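Side-chain contacts in OmpA family protein (Escherichia coli, PDB 5M38), which probably binds peptidoglycan through its OmpA-like domain, helping to anchor the type VI secretion system to the bacterial cell wall: residues A10-G15 and A65-D70; G22-L27 and R69-D74; N29-I34 and G76-S81. All blocks are in the same frame, centred on the assembly; numbering follows the deposited sequence.

How the contacts relate
The first segments (10-15, 22-27, 29-34) run in the same order as the later second ones (65-70, 69-74, 76-81), which follow helix 54-74 and the turn beyond it. Contact 1 sets the loop after strand 4-8 against this helix, contact 2 pairs it with helix 24-36, and contact 3 joins helix 24-36 to the loop leading into strand 83-89. Neighbouring centres lie about 9 Å apart, the outer two about 15 Å. Contacts 1 and 2 share Arg69 and Asp70 and touch where Leu27 meets Leu11 and Val68; contacts 2 and 3 meet through Met72, Arg73 and Ile78. Together they bind the two helices and the loop of contact 1 into one layer beside the four-stranded sheet.

Contact 1: A10-G15 and A65-D70; sequences ALFDAG and AEAVRD
Phe12 and Leu11 reach from the loop toward helix 54-74, where Ala67 and Val68 receive them in a wholly apolar contact. The aromatic part comes first: Ala67 CB sits at the edge of the Phe12 ring, close to its plane, 3.8 Å from Phe12 CE2. The ring thus presents its rim, not a face, to the methyl. Phe12 CG lies beside the backbone N and anti to the carbonyl carbon (chi1 -49°), a setting that brings CE2 and CZ up to the helix. Phe12 CZ also approaches Val68 CG2, at 4.3 Å.

The aliphatic part is Leu11 against Val68, two side chains crossing at about a right angle, with Leu11 CD1 4.2 Å from Val68 CG2. This is the OmpA-like fold, in which helix 54-74 makes the beta-alpha-beta crossover from strand 42-47 to strand 83-89. Val68 also links the helix to the sheet, where it touches Val44, Val109 and Ile111. Leu19 touches Phe12 from within the same long loop, and a backbone hydrogen bond ties Leu11 to Lys20.

Charged groups lie on another side of the helix. There Arg69 NH1 makes a salt bridge of 2.7 Å to Asp70 OD1, while the Arg69 guanidinium has Glu66 O over one face, 4.1 Å above its plane.

Contact 2: G22-L27 and R69-D74; sequences GATKWL and RDWMRD
In the OmpA-like fold helix 24-36 packs beside helix 54-74, and here Leu27 of the first lies on the indole of Trp71 from the second. Leu27 CB stands over the six-membered ring, 3.5 Å from its centroid and 5° off the normal, a CH-pi contact. Leu27 CD1 covers the pyrrole end of the same indole, 4.0 Å from Trp71 NE1. With CG anti to the backbone N (chi1 -168°), Trp71 carries its indole out to the neighbouring helix, so that the ring face lies under Leu27 CB. The bent Met72 chain brings CE to 3.9 Å from Leu27 CD2, and Met72 goes on to touch Phe83 of the sheet. Away from the interface, Arg73 grips Asp74 side-on through NE and NH2.

The polar edge of the indole is used as well. Trp71 NE1 donates to a water at 2.7 Å, which is also hydrogen-bonded to Thr24 OG1; that hydroxyl is held by Pro21 O too. A leucine in place of Trp71 would probably leave Leu27 without its aromatic platform and the water without its indole donor. The helices are thus joined mainly by nonpolar contact, Leu27 on the indole face and on the Met72 methyl, with one water-mediated link to Thr24 that probably helps orient the ring.

Contact 3: N29-I34 and G76-S81; sequences NALVDI and GDIPQS
Leu31 and Ile78 meet methyl to methyl, with Leu31 CD1 3.6 Å from Ile78 CD1 as the two side chains slide past each other in opposite directions. The second Leu31 branch turns to the backbone of the facing loop: Leu31 CD2 lies 3.6 Å from Gly76 CA. Ile34, one turn further along helix 24-36, completes the first shell by setting its CG2 3.8 Å from Ile78 CD1. That single delta methyl is thus shared by both helix residues.

Torsions explain the meeting. Leu31 holds CG anti to the backbone N (chi1 -180°), which puts CD1 beside Ile78 and CD2 against Gly76, while Ile78 carries CG1 beside its own N, from where CD1 reaches the helix. Gly76 has no side chain, and its bare CA lets the loop backbone come close to the leucine, since a CB there would run into Leu31 CD1; Leu31 CA and Gly76 CA are 6.8 Å apart.

The next shell holds the loop. Helix 54-74 has just ended, and Asp77 takes a positive phi (61°) as the chain turns toward strand 83-89. A probable hydrogen bond from Ile78 N to Arg73 O ties the turn back to the helix, and Gln80 packs on Arg69 and Arg73. Lys35 NZ makes a weak hydrogen bond to Gly76 O from the helix 24-36 side. Further in, Ile42 of strand 42-47 touches both Ile34 and Ile78, while Trp71 and Met72 border Leu31 and Ile34 respectively.

No hydrogen bond crosses directly between 29-34 and 76-81. The two segments are probably held by burial of nonpolar surface, Leu31, Ile34 and Ile78 with the Gly76 CA, so the fit is likely to depend on shape rather than on directional bonds.

Contact 1: A10-G15 and A65-D70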
ATOM      1  N   ALA A  10       7.645  -4.746   3.119  1.00 74.94           N
ATOM      2  CA  ALA A  10       8.836  -4.551   3.963  1.00 72.67           C
ATOM      3  C   ALA A  10       8.384  -3.311   4.800  1.00 72.10           C
ATOM      4  O   ALA A  10       9.133  -2.358   5.060  1.00 70.29           O
ATOM      5  CB  ALA A  10       9.996  -4.157   3.086  1.00 73.69           C
ATOM      6  N   LEU A  11       7.063  -3.309   5.077  1.00 65.03           N
ATOM      7  CA  LEU A  11       6.305  -2.353   5.849  1.00 62.13           C
ATOM      8  C   LEU A  11       5.651  -3.160   6.946  1.00 61.14           C
ATOM      9  O   LEU A  11       5.326  -2.616   7.989  1.00 59.80           O
ATOM     10  CB  LEU A  11       5.184  -1.734   4.992  1.00 61.32           C
ATOM     11  CG  LEU A  11       5.521  -0.874   3.794  1.00 64.97           C
ATOM     12  CD1 LEU A  11       4.260  -0.666   2.951  1.00 64.76           C
ATOM     13  CD2 LEU A  11       6.099   0.475   4.224  1.00 65.57           C
ATOM     14  N   PHE A  12       5.453  -4.466   6.698  1.00 56.58           N
ATOM     15  CA  PHE A  12       4.750  -5.388   7.589  1.00 55.31           C
ATOM     16  C   PHE A  12       5.496  -6.684   7.707  1.00 62.35           C
ATOM     17  O   PHE A  12       6.247  -7.046   6.800  1.00 63.22           O
ATOM     18  CB  PHE A  12       3.355  -5.720   6.991  1.00 54.82           C
ATOM     19  CG  PHE A  12       2.542  -4.529   6.550  1.00 54.27           C
ATOM     20  CD1 PHE A  12       2.548  -4.116   5.220  1.00 56.89           C
ATOM     21  CD2 PHE A  12       1.783  -3.805   7.464  1.00 55.20           C
ATOM     22  CE1 PHE A  12       1.799  -2.997   4.813  1.00 57.44           C
ATOM     23  CE2 PHE A  12       1.033  -2.691   7.053  1.00 57.79           C
ATOM     24  CZ  PHE A  12       1.053  -2.291   5.736  1.00 55.80           C
ATOM     25  N   ASP A  13       5.262  -7.414   8.800  1.00 59.66           N
ATOM     26  CA  ASP A  13       5.818  -8.755   8.971  1.00 60.45           C
ATOM     27  C   ASP A  13       4.766  -9.723   8.381  1.00 65.00           C
ATOM     28  O   ASP A  13       3.585  -9.368   8.339  1.00 65.00           O
ATOM     29  CB  ASP A  13       6.087  -9.071  10.460  1.00 63.01           C
ATOM     30  CG  ASP A  13       7.238  -8.307  11.106  1.00 76.17           C
ATOM     31  OD1 ASP A  13       8.411  -8.492  10.663  1.00 74.41           O
ATOM     32  OD2 ASP A  13       6.993  -7.623  12.122  1.00 88.64           O
ATOM     33  N   ALA A  14       5.177 -10.926   7.920  1.00 61.89           N
ATOM     34  CA  ALA A  14       4.296 -11.942   7.310  1.00 61.66           C
ATOM     35  C   ALA A  14       2.953 -12.080   8.010  1.00 66.62           C
ATOM     36  O   ALA A  14       2.911 -12.321   9.217  1.00 67.05           O
ATOM     37  CB  ALA A  14       4.998 -13.286   7.265  1.00 62.89           C
ATOM     38  N   GLY A  15       1.880 -11.857   7.257  1.00 63.85           N
ATOM     39  CA  GLY A  15       0.503 -11.942   7.751  1.00 63.58           C
ATOM     40  C   GLY A  15      -0.011 -10.775   8.583  1.00 67.70           C
ATOM     41  O   GLY A  15      -1.192 -10.740   8.928  1.00 66.43           O
ATOM     42  N   ALA A  65      -3.540  -1.225   3.330  1.00 54.96           N
ATOM     43  CA  ALA A  65      -3.790   0.075   2.707  1.00 52.46           C
ATOM     44  C   ALA A  65      -4.287   1.067   3.771  1.00 57.71           C
ATOM     45  O   ALA A  65      -3.893   2.236   3.755  1.00 59.57           O
ATOM     46  CB  ALA A  65      -4.821  -0.072   1.602  1.00 52.29           C
ATOM     47  N   GLU A  66      -5.139   0.602   4.705  1.00 53.67           N
ATOM     48  CA  GLU A  66      -5.655   1.413   5.810  1.00 53.97           C
ATOM     49  C   GLU A  66      -4.508   1.817   6.742  1.00 58.80           C
ATOM     50  O   GLU A  66      -4.459   2.978   7.137  1.00 60.90           O
ATOM     51  CB  GLU A  66      -6.750   0.663   6.589  1.00 55.96           C
ATOM     52  CG  GLU A  66      -8.067   0.555   5.845  1.00 64.92           C
ATOM     53  CD  GLU A  66      -9.181  -0.241   6.508  1.00 89.61           C
ATOM     54  OE1 GLU A  66      -8.891  -1.135   7.338  1.00 84.00           O
ATOM     55  OE2 GLU A  66     -10.357   0.019   6.165  1.00 87.28           O
ATOM     56  N   ALA A  67      -3.560   0.884   7.046  1.00 53.53           N
ATOM     57  CA  ALA A  67      -2.370   1.113   7.888  1.00 52.89           C
ATOM     58  C   ALA A  67      -1.486   2.209   7.312  1.00 60.98           C
ATOM     59  O   ALA A  67      -1.024   3.063   8.074  1.00 63.63           O
ATOM     60  CB  ALA A  67      -1.568  -0.164   8.049  1.00 52.93           C
ATOM     61  N   VAL A  68      -1.280   2.214   5.969  1.00 56.88           N
ATOM     62  CA  VAL A  68      -0.486   3.233   5.267  1.00 55.89           C
ATOM     63  C   VAL A  68      -1.203   4.593   5.315  1.00 61.39           C
ATOM     64  O   VAL A  68      -0.551   5.599   5.623  1.00 63.73           O
ATOM     65  CB  VAL A  68      -0.063   2.787   3.844  1.00 58.38           C
ATOM     66  CG1 VAL A  68       0.581   3.937   3.059  1.00 58.46           C
ATOM     67  CG2 VAL A  68       0.883   1.586   3.914  1.00 57.45           C
ATOM     68  N   ARG A  69      -2.533   4.622   5.075  1.00 56.35           N
ATOM     69  CA  ARG A  69      -3.328   5.855   5.140  1.00 55.81           C
ATOM     70  C   ARG A  69      -3.247   6.462   6.534  1.00 60.22           C
ATOM     71  O   ARG A  69      -3.028   7.668   6.644  1.00 60.02           O
ATOM     72  CB  ARG A  69      -4.803   5.617   4.769  1.00 56.67           C
ATOM     73  CG  ARG A  69      -5.696   6.793   5.200  1.00 65.85           C
ATOM     74  CD  ARG A  69      -7.171   6.639   4.988  1.00 85.45           C
ATOM     75  NE  ARG A  69      -7.740   5.406   5.547  1.00 89.74           N
ATOM     76  CZ  ARG A  69      -7.954   5.217   6.836  1.00 93.96           C
ATOM     77  NH1 ARG A  69      -7.619   6.149   7.709  1.00 88.55           N
ATOM     78  NH2 ARG A  69      -8.472   4.078   7.268  1.00 74.24           N
ATOM     79  N   ASP A  70      -3.445   5.628   7.600  1.00 57.04           N
ATOM     80  CA  ASP A  70      -3.397   6.050   9.002  1.00 57.58           C
ATOM     81  C   ASP A  70      -2.096   6.758   9.323  1.00 64.26           C
ATOM     82  O   ASP A  70      -2.128   7.810   9.956  1.00 65.44           O
ATOM     83  CB  ASP A  70      -3.599   4.861   9.951  1.00 59.50           C
ATOM     84  CG  ASP A  70      -4.970   4.218   9.915  1.00 69.23           C
ATOM     85  OD1 ASP A  70      -5.886   4.796   9.299  1.00 69.98           O
ATOM     86  OD2 ASP A  70      -5.131   3.136  10.508  1.00 73.74           O
TER

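Contact 2: G22-L27 and R69-D74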
ATOM      1  N   GLY A  22      10.940  -0.639  11.047  1.00 82.32           N
ATOM      2  CA  GLY A  22      11.792  -0.298   9.908  1.00 81.38           C
ATOM      3  C   GLY A  22      11.141   0.479   8.774  1.00 83.81           C
ATOM      4  O   GLY A  22      11.838   1.187   8.041  1.00 84.72           O
ATOM      5  N   ALA A  23       9.798   0.354   8.637  1.00 78.32           N
ATOM      6  CA  ALA A  23       8.966   0.959   7.590  1.00 77.13           C
ATOM      7  C   ALA A  23       9.089   2.485   7.410  1.00 78.76           C
ATOM      8  O   ALA A  23       8.936   2.962   6.288  1.00 79.06           O
ATOM      9  CB  ALA A  23       7.512   0.588   7.814  1.00 77.41           C
ATOM     10  N   THR A  24       9.333   3.235   8.500  1.00 73.41           N
ATOM     11  CA  THR A  24       9.393   4.707   8.569  1.00 72.74           C
ATOM     12  C   THR A  24      10.196   5.372   7.419  1.00 77.72           C
ATOM     13  O   THR A  24       9.750   6.384   6.870  1.00 77.18           O
ATOM     14  CB  THR A  24       9.895   5.140   9.953  1.00 77.46           C
ATOM     15  OG1 THR A  24       9.210   4.404  10.965  1.00 80.02           O
ATOM     16  CG2 THR A  24       9.704   6.620  10.209  1.00 72.56           C
ATOM     17  N   LYS A  25      11.361   4.807   7.067  1.00 75.28           N
ATOM     18  CA  LYS A  25      12.256   5.278   6.001  1.00 75.44           C
ATOM     19  C   LYS A  25      11.535   5.419   4.642  1.00 79.21           C
ATOM     20  O   LYS A  25      11.696   6.432   3.960  1.00 78.56           O
ATOM     21  CB  LYS A  25      13.454   4.304   5.898  1.00 78.48           C
ATOM     22  CG  LYS A  25      14.626   4.784   5.070  1.00 94.29           C
ATOM     23  CD  LYS A  25      15.715   3.734   5.084  1.00104.50           C
ATOM     24  CE  LYS A  25      16.851   4.077   4.158  1.00122.99           C
ATOM     25  NZ  LYS A  25      17.916   3.038   4.201  1.00137.57           N
ATOM     26  N   TRP A  26      10.730   4.410   4.261  1.00 77.97           N
ATOM     27  CA  TRP A  26       9.983   4.386   2.996  1.00 78.10           C
ATOM     28  C   TRP A  26       8.720   5.197   3.045  1.00 78.31           C
ATOM     29  O   TRP A  26       8.326   5.780   2.032  1.00 77.38           O
ATOM     30  CB  TRP A  26       9.709   2.945   2.545  1.00 77.77           C
ATOM     31  CG  TRP A  26      10.988   2.186   2.378  1.00 80.26           C
ATOM     32  CD1 TRP A  26      11.905   2.337   1.376  1.00 84.05           C
ATOM     33  CD2 TRP A  26      11.581   1.316   3.336  1.00 80.63           C
ATOM     34  NE1 TRP A  26      13.018   1.572   1.634  1.00 84.74           N
ATOM     35  CE2 TRP A  26      12.846   0.935   2.835  1.00 85.91           C
ATOM     36  CE3 TRP A  26      11.172   0.823   4.576  1.00 82.56           C
ATOM     37  CZ2 TRP A  26      13.692   0.060   3.521  1.00 86.06           C
ATOM     38  CZ3 TRP A  26      12.006  -0.055   5.253  1.00 85.41           C
ATOM     39  CH2 TRP A  26      13.256  -0.421   4.732  1.00 86.69           C
ATOM     40  N   LEU A  27       8.099   5.263   4.225  1.00 72.34           N
ATOM     41  CA  LEU A  27       6.892   6.045   4.422  1.00 71.40           C
ATOM     42  C   LEU A  27       7.176   7.536   4.323  1.00 77.41           C
ATOM     43  O   LEU A  27       6.377   8.261   3.720  1.00 77.34           O
ATOM     44  CB  LEU A  27       6.212   5.671   5.739  1.00 70.71           C
ATOM     45  CG  LEU A  27       5.645   4.248   5.791  1.00 72.80           C
ATOM     46  CD1 LEU A  27       5.517   3.790   7.215  1.00 72.63           C
ATOM     47  CD2 LEU A  27       4.317   4.099   5.009  1.00 70.97           C
ATOM     48  N   ARG A  69      -2.533   4.622   5.075  1.00 56.35           N
ATOM     49  CA  ARG A  69      -3.328   5.855   5.140  1.00 55.81           C
ATOM     50  C   ARG A  69      -3.247   6.462   6.534  1.00 60.22           C
ATOM     51  O   ARG A  69      -3.028   7.668   6.644  1.00 60.02           O
ATOM     52  CB  ARG A  69      -4.803   5.617   4.769  1.00 56.67           C
ATOM     53  CG  ARG A  69      -5.696   6.793   5.200  1.00 65.85           C
ATOM     54  CD  ARG A  69      -7.171   6.639   4.988  1.00 85.45           C
ATOM     55  NE  ARG A  69      -7.740   5.406   5.547  1.00 89.74           N
ATOM     56  CZ  ARG A  69      -7.954   5.217   6.836  1.00 93.96           C
ATOM     57  NH1 ARG A  69      -7.619   6.149   7.709  1.00 88.55           N
ATOM     58  NH2 ARG A  69      -8.472   4.078   7.268  1.00 74.24           N
ATOM     59  N   ASP A  70      -3.445   5.628   7.600  1.00 57.04           N
ATOM     60  CA  ASP A  70      -3.397   6.050   9.002  1.00 57.58           C
ATOM     61  C   ASP A  70      -2.096   6.758   9.323  1.00 64.26           C
ATOM     62  O   ASP A  70      -2.128   7.810   9.956  1.00 65.44           O
ATOM     63  CB  ASP A  70      -3.599   4.861   9.951  1.00 59.50           C
ATOM     64  CG  ASP A  70      -4.970   4.218   9.915  1.00 69.23           C
ATOM     65  OD1 ASP A  70      -5.886   4.796   9.299  1.00 69.98           O
ATOM     66  OD2 ASP A  70      -5.131   3.136  10.508  1.00 73.74           O
ATOM     67  N   TRP A  71      -0.957   6.213   8.851  1.00 61.22           N
ATOM     68  CA  TRP A  71       0.364   6.789   9.035  1.00 61.22           C
ATOM     69  C   TRP A  71       0.427   8.128   8.328  1.00 65.99           C
ATOM     70  O   TRP A  71       0.881   9.096   8.931  1.00 67.64           O
ATOM     71  CB  TRP A  71       1.457   5.860   8.494  1.00 59.44           C
ATOM     72  CG  TRP A  71       2.839   6.261   8.917  1.00 60.50           C
ATOM     73  CD1 TRP A  71       3.516   5.816  10.012  1.00 63.62           C
ATOM     74  CD2 TRP A  71       3.694   7.232   8.283  1.00 60.41           C
ATOM     75  NE1 TRP A  71       4.750   6.415  10.085  1.00 63.67           N
ATOM     76  CE2 TRP A  71       4.891   7.285   9.032  1.00 65.15           C
ATOM     77  CE3 TRP A  71       3.572   8.051   7.145  1.00 61.25           C
ATOM     78  CZ2 TRP A  71       5.970   8.104   8.669  1.00 64.70           C
ATOM     79  CZ3 TRP A  71       4.646   8.857   6.785  1.00 63.32           C
ATOM     80  CH2 TRP A  71       5.824   8.883   7.544  1.00 64.50           C
ATOM     81  N   MET A  72       0.010   8.186   7.038  1.00 60.80           N
ATOM     82  CA  MET A  72       0.050   9.428   6.259  1.00 60.21           C
ATOM     83  C   MET A  72      -0.808  10.512   6.908  1.00 65.87           C
ATOM     84  O   MET A  72      -0.429  11.676   6.925  1.00 66.11           O
ATOM     85  CB  MET A  72      -0.386   9.193   4.797  1.00 61.91           C
ATOM     86  CG  MET A  72       0.516   8.258   4.000  1.00 65.00           C
ATOM     87  SD  MET A  72       2.226   8.842   3.861  1.00 69.11           S
ATOM     88  CE  MET A  72       3.028   7.327   3.330  1.00 65.17           C
ATOM     89  N   ARG A  73      -1.969  10.117   7.427  1.00 65.02           N
ATOM     90  CA  ARG A  73      -2.947  10.990   8.054  1.00 66.57           C
ATOM     91  C   ARG A  73      -2.427  11.525   9.401  1.00 73.83           C
ATOM     92  O   ARG A  73      -2.346  12.740   9.583  1.00 74.39           O
ATOM     93  CB  ARG A  73      -4.295  10.245   8.200  1.00 63.43           C
ATOM     94  CG  ARG A  73      -5.419  11.043   8.870  1.00 64.52           C
ATOM     95  CD  ARG A  73      -6.484  10.148   9.449  1.00 60.33           C
ATOM     96  NE  ARG A  73      -5.970   9.297  10.530  1.00 66.62           N
ATOM     97  CZ  ARG A  73      -6.437   8.086  10.812  1.00 72.69           C
ATOM     98  NH1 ARG A  73      -7.454   7.584  10.134  1.00 58.26           N
ATOM     99  NH2 ARG A  73      -5.904   7.381  11.801  1.00 62.00           N
ATOM    100  N   ASP A  74      -2.086  10.628  10.330  1.00 71.36           N
ATOM    101  CA  ASP A  74      -1.620  11.002  11.667  1.00 73.06           C
ATOM    102  C   ASP A  74      -0.189  11.532  11.728  1.00 80.85           C
ATOM    103  O   ASP A  74       0.034  12.588  12.310  1.00 82.30           O
ATOM    104  CB  ASP A  74      -1.793   9.837  12.639  1.00 74.26           C
ATOM    105  CG  ASP A  74      -3.213   9.317  12.767  1.00 82.30           C
ATOM    106  OD1 ASP A  74      -4.151  10.141  12.776  1.00 82.75           O
ATOM    107  OD2 ASP A  74      -3.382   8.086  12.905  1.00 90.04           O
TER
HETATM  108  O   HOH W   1       6.760   5.720  11.825  1.00 76.01           O

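Contact 3: N29-I34 and G76-S81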
ATOM      1  N   ASN A  29       9.698   9.074   2.494  1.00 76.99           N
ATOM      2  CA  ASN A  29       9.912   9.509   1.103  1.00 77.47           C
ATOM      3  C   ASN A  29       8.606   9.566   0.306  1.00 82.21           C
ATOM      4  O   ASN A  29       8.430  10.467  -0.524  1.00 82.70           O
ATOM      5  CB  ASN A  29      11.017   8.775   0.341  1.00 82.49           C
ATOM      6  CG  ASN A  29      11.192   7.285   0.493  1.00129.34           C
ATOM      7  OD1 ASN A  29      10.377   6.462   0.031  1.00132.72           O
ATOM      8  ND2 ASN A  29      12.312   6.916   1.106  1.00122.72           N
ATOM      9  N   ALA A  30       7.675   8.644   0.617  1.00 79.25           N
ATOM     10  CA  ALA A  30       6.333   8.599   0.043  1.00 78.34           C
ATOM     11  C   ALA A  30       5.523   9.841   0.468  1.00 81.54           C
ATOM     12  O   ALA A  30       4.802  10.391  -0.361  1.00 80.37           O
ATOM     13  CB  ALA A  30       5.618   7.338   0.488  1.00 78.40           C
ATOM     14  N   LEU A  31       5.686  10.302   1.733  1.00 78.29           N
ATOM     15  CA  LEU A  31       5.039  11.496   2.287  1.00 78.61           C
ATOM     16  C   LEU A  31       5.534  12.794   1.635  1.00 85.56           C
ATOM     17  O   LEU A  31       4.755  13.736   1.505  1.00 85.01           O
ATOM     18  CB  LEU A  31       5.193  11.539   3.818  1.00 78.70           C
ATOM     19  CG  LEU A  31       4.587  12.707   4.601  1.00 82.87           C
ATOM     20  CD1 LEU A  31       3.116  12.849   4.339  1.00 81.56           C
ATOM     21  CD2 LEU A  31       4.762  12.491   6.055  1.00 85.89           C
ATOM     22  N   VAL A  32       6.815  12.838   1.210  1.00 84.66           N
ATOM     23  CA  VAL A  32       7.388  14.003   0.526  1.00 85.89           C
ATOM     24  C   VAL A  32       6.683  14.203  -0.848  1.00 90.97           C
ATOM     25  O   VAL A  32       6.277  15.325  -1.191  1.00 92.23           O
ATOM     26  CB  VAL A  32       8.954  13.926   0.477  1.00 90.99           C
ATOM     27  CG1 VAL A  32       9.514  13.358  -0.830  1.00 90.69           C
ATOM     28  CG2 VAL A  32       9.575  15.281   0.774  1.00 92.15           C
ATOM     29  N   ASP A  33       6.476  13.084  -1.579  1.00 87.19           N
ATOM     30  CA  ASP A  33       5.810  13.044  -2.879  1.00 86.85           C
ATOM     31  C   ASP A  33       4.332  13.420  -2.725  1.00 90.21           C
ATOM     32  O   ASP A  33       3.808  14.154  -3.565  1.00 89.37           O
ATOM     33  CB  ASP A  33       5.964  11.649  -3.541  1.00 88.40           C
ATOM     34  CG  ASP A  33       7.387  11.102  -3.642  1.00102.91           C
ATOM     35  OD1 ASP A  33       8.340  11.920  -3.708  1.00105.50           O
ATOM     36  OD2 ASP A  33       7.546   9.850  -3.677  1.00108.35           O
ATOM     37  N   ILE A  34       3.677  12.939  -1.638  1.00 86.89           N
ATOM     38  CA  ILE A  34       2.275  13.225  -1.297  1.00 86.61           C
ATOM     39  C   ILE A  34       2.097  14.705  -0.986  1.00 93.79           C
ATOM     40  O   ILE A  34       1.146  15.301  -1.478  1.00 94.79           O
ATOM     41  CB  ILE A  34       1.763  12.314  -0.137  1.00 88.52           C
ATOM     42  CG1 ILE A  34       1.460  10.896  -0.635  1.00 87.22           C
ATOM     43  CG2 ILE A  34       0.540  12.908   0.572  1.00 89.32           C
ATOM     44  CD1 ILE A  34       1.270   9.891   0.450  1.00 89.31           C
ATOM     45  N   GLY A  76       1.762  12.363   9.038  1.00 81.84           N
ATOM     46  CA  GLY A  76       1.938  13.393   8.010  1.00 82.09           C
ATOM     47  C   GLY A  76       1.064  14.631   8.133  1.00 88.29           C
ATOM     48  O   GLY A  76       1.298  15.620   7.430  1.00 89.00           O
ATOM     49  N   ASP A  77       0.048  14.576   9.014  1.00 85.76           N
ATOM     50  CA  ASP A  77      -0.920  15.629   9.345  1.00 87.32           C
ATOM     51  C   ASP A  77      -1.786  16.073   8.137  1.00 91.60           C
ATOM     52  O   ASP A  77      -2.022  17.273   7.931  1.00 93.52           O
ATOM     53  CB  ASP A  77      -0.232  16.822  10.046  1.00 91.22           C
ATOM     54  CG  ASP A  77      -1.096  17.600  11.022  1.00110.48           C
ATOM     55  OD1 ASP A  77      -2.131  17.047  11.483  1.00111.72           O
ATOM     56  OD2 ASP A  77      -0.715  18.746  11.367  1.00121.24           O
ATOM     57  N   ILE A  78      -2.295  15.082   7.372  1.00 85.02           N
ATOM     58  CA  ILE A  78      -3.141  15.248   6.181  1.00 82.48           C
ATOM     59  C   ILE A  78      -4.577  14.866   6.575  1.00 85.33           C
ATOM     60  O   ILE A  78      -4.754  13.847   7.244  1.00 84.60           O
ATOM     61  CB  ILE A  78      -2.595  14.370   5.005  1.00 83.94           C
ATOM     62  CG1 ILE A  78      -1.172  14.772   4.640  1.00 83.88           C
ATOM     63  CG2 ILE A  78      -3.498  14.413   3.755  1.00 84.00           C
ATOM     64  CD1 ILE A  78      -0.369  13.674   4.194  1.00 89.02           C
ATOM     65  N   PRO A  79      -5.614  15.656   6.201  1.00 81.64           N
ATOM     66  CA  PRO A  79      -6.991  15.284   6.587  1.00 80.92           C
ATOM     67  C   PRO A  79      -7.444  13.952   5.993  1.00 82.44           C
ATOM     68  O   PRO A  79      -7.056  13.623   4.870  1.00 80.89           O
ATOM     69  CB  PRO A  79      -7.844  16.443   6.048  1.00 82.87           C
ATOM     70  CG  PRO A  79      -6.888  17.547   5.782  1.00 87.61           C
ATOM     71  CD  PRO A  79      -5.595  16.914   5.425  1.00 82.85           C
ATOM     72  N   GLN A  80      -8.274  13.206   6.746  1.00 78.78           N
ATOM     73  CA  GLN A  80      -8.861  11.922   6.350  1.00 78.13           C
ATOM     74  C   GLN A  80      -9.536  12.022   4.979  1.00 81.55           C
ATOM     75  O   GLN A  80      -9.455  11.086   4.190  1.00 81.72           O
ATOM     76  CB  GLN A  80      -9.936  11.479   7.377  1.00 80.21           C
ATOM     77  CG  GLN A  80      -9.603  10.254   8.231  1.00 90.17           C
ATOM     78  CD  GLN A  80      -9.988   8.910   7.670  1.00103.75           C
ATOM     79  OE1 GLN A  80     -10.597   8.094   8.360  1.00 96.30           O
ATOM     80  NE2 GLN A  80      -9.638   8.640   6.417  1.00102.76           N
ATOM     81  N   SER A  81     -10.206  13.155   4.711  1.00 77.51           N
ATOM     82  CA  SER A  81     -10.945  13.468   3.488  1.00 76.50           C
ATOM     83  C   SER A  81     -10.104  13.441   2.202  1.00 79.05           C
ATOM     84  O   SER A  81     -10.665  13.310   1.111  1.00 76.84           O
ATOM     85  CB  SER A  81     -11.658  14.814   3.639  1.00 79.74           C
ATOM     86  OG  SER A  81     -10.776  15.874   3.980  1.00 81.71           O
TER